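Local atomic coordinates of ornithine carbamoyltransferase, anabolic (Campylobacter jejuni subsp. jejuni, PDB entry 3TPF), a protein that catalyses the reversible transfer of the carbamoyl group from carbamoyl phosphate to L-ornithine, yielding L-citrulline and phosphate in arginine biosynthesis. Residues B[21-26]-B[132-137]. Sequence-based numbering, arbitrary orientation.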
ATOM      1  N   ASN B  21      20.248  14.946 -18.527  1.00 45.85           N
ATOM      2  CA  ASN B  21      21.628  14.453 -18.468  1.00 50.58           C
ATOM      3  C   ASN B  21      21.899  13.746 -17.183  1.00 49.79           C
ATOM      4  O   ASN B  21      22.706  12.828 -17.094  1.00 49.46           O
ATOM      5  CB  ASN B  21      22.691  15.563 -18.612  1.00 56.80           C
ATOM      6  CG  ASN B  21      22.725  16.166 -19.998  1.00 61.28           C
ATOM      7  OD1 ASN B  21      22.220  15.598 -21.013  1.00 62.60           O
ATOM      8  ND2 ASN B  21      23.374  17.320 -20.071  1.00 65.70           N
ATOM      9  N   HIS B  22      21.233  14.212 -16.142  1.00 48.16           N
ATOM     10  CA  HIS B  22      21.485  13.635 -14.846  1.00 47.42           C
ATOM     11  C   HIS B  22      20.862  12.221 -14.843  1.00 45.15           C
ATOM     12  O   HIS B  22      21.487  11.277 -14.362  1.00 43.89           O
ATOM     13  CB  HIS B  22      20.887  14.506 -13.745  1.00 46.52           C
ATOM     14  CG  HIS B  22      21.316  14.101 -12.366  1.00 47.36           C
ATOM     15  ND1 HIS B  22      22.445  13.352 -12.147  1.00 49.60           N
ATOM     16  CD2 HIS B  22      20.771  14.319 -11.149  1.00 46.57           C
ATOM     17  CE1 HIS B  22      22.579  13.107 -10.859  1.00 49.67           C
ATOM     18  NE2 HIS B  22      21.579  13.688 -10.232  1.00 47.69           N
ATOM     19  N   ALA B  23      19.647  12.143 -15.385  1.00 41.90           N
ATOM     20  CA  ALA B  23      18.904  10.882 -15.498  1.00 41.07           C
ATOM     21  C   ALA B  23      19.829   9.858 -16.133  1.00 44.03           C
ATOM     22  O   ALA B  23      20.023   8.746 -15.672  1.00 46.11           O
ATOM     23  CB  ALA B  23      17.619  11.057 -16.309  1.00 38.07           C
ATOM     24  N   SER B  24      20.475  10.309 -17.161  1.00 46.88           N
ATOM     25  CA  SER B  24      21.325   9.478 -17.915  1.00 50.07           C
ATOM     26  C   SER B  24      22.513   9.001 -17.082  1.00 51.95           C
ATOM     27  O   SER B  24      22.895   7.851 -17.150  1.00 53.25           O
ATOM     28  CB  SER B  24      21.805  10.284 -19.113  1.00 53.82           C
ATOM     29  OG  SER B  24      22.205   9.451 -20.154  1.00 57.82           O
ATOM     30  N   GLU B  25      23.119   9.898 -16.341  1.00 53.76           N
ATOM     31  CA  GLU B  25      24.236   9.532 -15.448  1.00 58.55           C
ATOM     32  C   GLU B  25      23.780   8.475 -14.450  1.00 55.61           C
ATOM     33  O   GLU B  25      24.491   7.522 -14.148  1.00 53.56           O
ATOM     34  CB  GLU B  25      24.774  10.752 -14.672  1.00 63.26           C
ATOM     35  CG  GLU B  25      25.821  11.597 -15.414  1.00 70.42           C
ATOM     36  CD  GLU B  25      25.809  13.085 -14.991  1.00 77.08           C
ATOM     37  OE1 GLU B  25      26.393  13.912 -15.721  1.00 77.51           O
ATOM     38  OE2 GLU B  25      25.231  13.431 -13.906  1.00 85.01           O
ATOM     39  N   LEU B  26      22.562   8.665 -13.959  1.00 52.03           N
ATOM     40  CA  LEU B  26      22.028   7.788 -12.900  1.00 50.22           C
ATOM     41  C   LEU B  26      21.710   6.407 -13.463  1.00 51.44           C
ATOM     42  O   LEU B  26      21.903   5.378 -12.797  1.00 51.57           O
ATOM     43  CB  LEU B  26      20.796   8.398 -12.235  1.00 45.18           C
ATOM     44  CG  LEU B  26      21.089   9.523 -11.249  1.00 44.17           C
ATOM     45  CD1 LEU B  26      19.754  10.194 -10.890  1.00 41.04           C
ATOM     46  CD2 LEU B  26      21.823   8.965 -10.027  1.00 43.89           C
ATOM     47  N   ASP B 132      10.046  10.876 -22.259  1.00 37.78           N
ATOM     48  CA  ASP B 132      10.053  10.918 -23.705  1.00 38.92           C
ATOM     49  C   ASP B 132      11.354  11.562 -24.206  1.00 38.80           C
ATOM     50  O   ASP B 132      12.075  10.991 -25.008  1.00 40.92           O
ATOM     51  CB  ASP B 132       8.824  11.686 -24.224  1.00 39.76           C
ATOM     52  CG  ASP B 132       7.531  10.908 -24.032  1.00 40.70           C
ATOM     53  OD1 ASP B 132       7.576   9.758 -23.492  1.00 39.86           O
ATOM     54  OD2 ASP B 132       6.450  11.375 -24.532  1.00 44.02           O
ATOM     55  N   LEU B 133      11.671  12.695 -23.669  1.00 38.21           N
ATOM     56  CA  LEU B 133      12.927  13.414 -24.005  1.00 39.92           C
ATOM     57  C   LEU B 133      14.152  12.565 -23.798  1.00 40.37           C
ATOM     58  O   LEU B 133      15.002  12.414 -24.677  1.00 41.60           O
ATOM     59  CB  LEU B 133      13.045  14.629 -23.112  1.00 39.73           C
ATOM     60  CG  LEU B 133      13.459  15.937 -23.716  1.00 42.07           C
ATOM     61  CD1 LEU B 133      12.858  16.148 -25.082  1.00 43.86           C
ATOM     62  CD2 LEU B 133      12.912  17.003 -22.788  1.00 41.21           C
ATOM     63  N   PHE B 134      14.209  11.946 -22.628  1.00 39.76           N
ATOM     64  CA  PHE B 134      15.353  11.071 -22.261  1.00 40.03           C
ATOM     65  C   PHE B 134      15.529  10.054 -23.350  1.00 40.31           C
ATOM     66  O   PHE B 134      16.669   9.682 -23.737  1.00 41.69           O
ATOM     67  CB  PHE B 134      15.024  10.337 -20.957  1.00 39.52           C
ATOM     68  CG  PHE B 134      16.078   9.379 -20.502  1.00 40.12           C
ATOM     69  CD1 PHE B 134      17.081   9.803 -19.672  1.00 41.58           C
ATOM     70  CD2 PHE B 134      16.046   8.067 -20.858  1.00 40.30           C
ATOM     71  CE1 PHE B 134      18.092   8.937 -19.263  1.00 43.36           C
ATOM     72  CE2 PHE B 134      17.073   7.190 -20.474  1.00 42.35           C
ATOM     73  CZ  PHE B 134      18.085   7.620 -19.660  1.00 42.67           C
ATOM     74  N   THR B 135      14.374   9.583 -23.813  1.00 37.94           N
ATOM     75  CA  THR B 135      14.337   8.448 -24.742  1.00 38.56           C
ATOM     76  C   THR B 135      14.795   8.840 -26.132  1.00 40.23           C
ATOM     77  O   THR B 135      15.541   8.139 -26.778  1.00 40.29           O
ATOM     78  CB  THR B 135      12.955   7.811 -24.808  1.00 36.94           C
ATOM     79  OG1 THR B 135      12.623   7.305 -23.504  1.00 35.11           O
ATOM     80  CG2 THR B 135      13.027   6.679 -25.771  1.00 37.03           C
ATOM     81  N   ILE B 136      14.356  10.019 -26.524  1.00 41.02           N
ATOM     82  CA  ILE B 136      14.781  10.624 -27.769  1.00 43.69           C
ATOM     83  C   ILE B 136      16.310  10.791 -27.816  1.00 45.82           C
ATOM     84  O   ILE B 136      16.952  10.501 -28.810  1.00 46.85           O
ATOM     85  CB  ILE B 136      14.127  11.996 -27.970  1.00 44.02           C
ATOM     86  CG1 ILE B 136      12.618  11.827 -28.206  1.00 42.87           C
ATOM     87  CG2 ILE B 136      14.785  12.692 -29.139  1.00 46.27           C
ATOM     88  CD1 ILE B 136      11.871  13.117 -28.100  1.00 42.53           C
ATOM     89  N   LYS B 137      16.873  11.179 -26.697  1.00 46.55           N
ATOM     90  CA  LYS B 137      18.305  11.350 -26.605  1.00 50.15           C
ATOM     91  C   LYS B 137      19.013  10.001 -26.685  1.00 51.23           C
ATOM     92  O   LYS B 137      20.040   9.852 -27.324  1.00 52.19           O
ATOM     93  CB  LYS B 137      18.634  12.108 -25.324  1.00 52.75           C
ATOM     94  CG  LYS B 137      20.084  12.440 -25.081  1.00 59.23           C
ATOM     95  CD  LYS B 137      20.237  13.630 -24.099  1.00 63.51           C
ATOM     96  CE  LYS B 137      21.727  14.087 -23.951  1.00 71.37           C
ATOM     97  NZ  LYS B 137      22.593  13.403 -22.917  1.00 75.07           N
TER
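Two helices of the carbamoyl-phosphate-binding domain, 13-28 and 126-138, meet here through one aromatic ring, F134, set against A23 and S24, and through one hydrogen bond from K137 to N21. The short segments cross at -69° with their axes 10.3 Å apart, and the nearest pair of alpha carbons, S24 CA and F134 CA, is separated by 7.6 Å, so the gap is spanned by side chains. F134 does most of this work. Its CG is anti to the backbone N (chi1 178°), which carries the ring out from its own helix to the other one, where F134 CD1 lies 3.6 Å from A23 CB. The adjoining ring edge meets the backbone: S24 N lies near the ring plane, 3.5 Å from F134 CE1, while S24 CB is a looser neighbour of the same carbon. Helix 279-302 also packs here, with Y291 on A23 and N288 and V292 on F134. On the more exposed side of the contact the extended K137 chain turns at its last torsion and brings K137 NZ to N21 OD1 at 2.9 Å, the two side chains crossing at about a right angle. The donor lies off the carbonyl plane, with a C=O...N angle of 144°. Chemically, the joint therefore combines a buried aromatic contact, which joins the two helices, with a single hydrogen bond between a probably charged ammonium and a neutral amide oxygen, so that the polar part of this contact is charge-dipole in character.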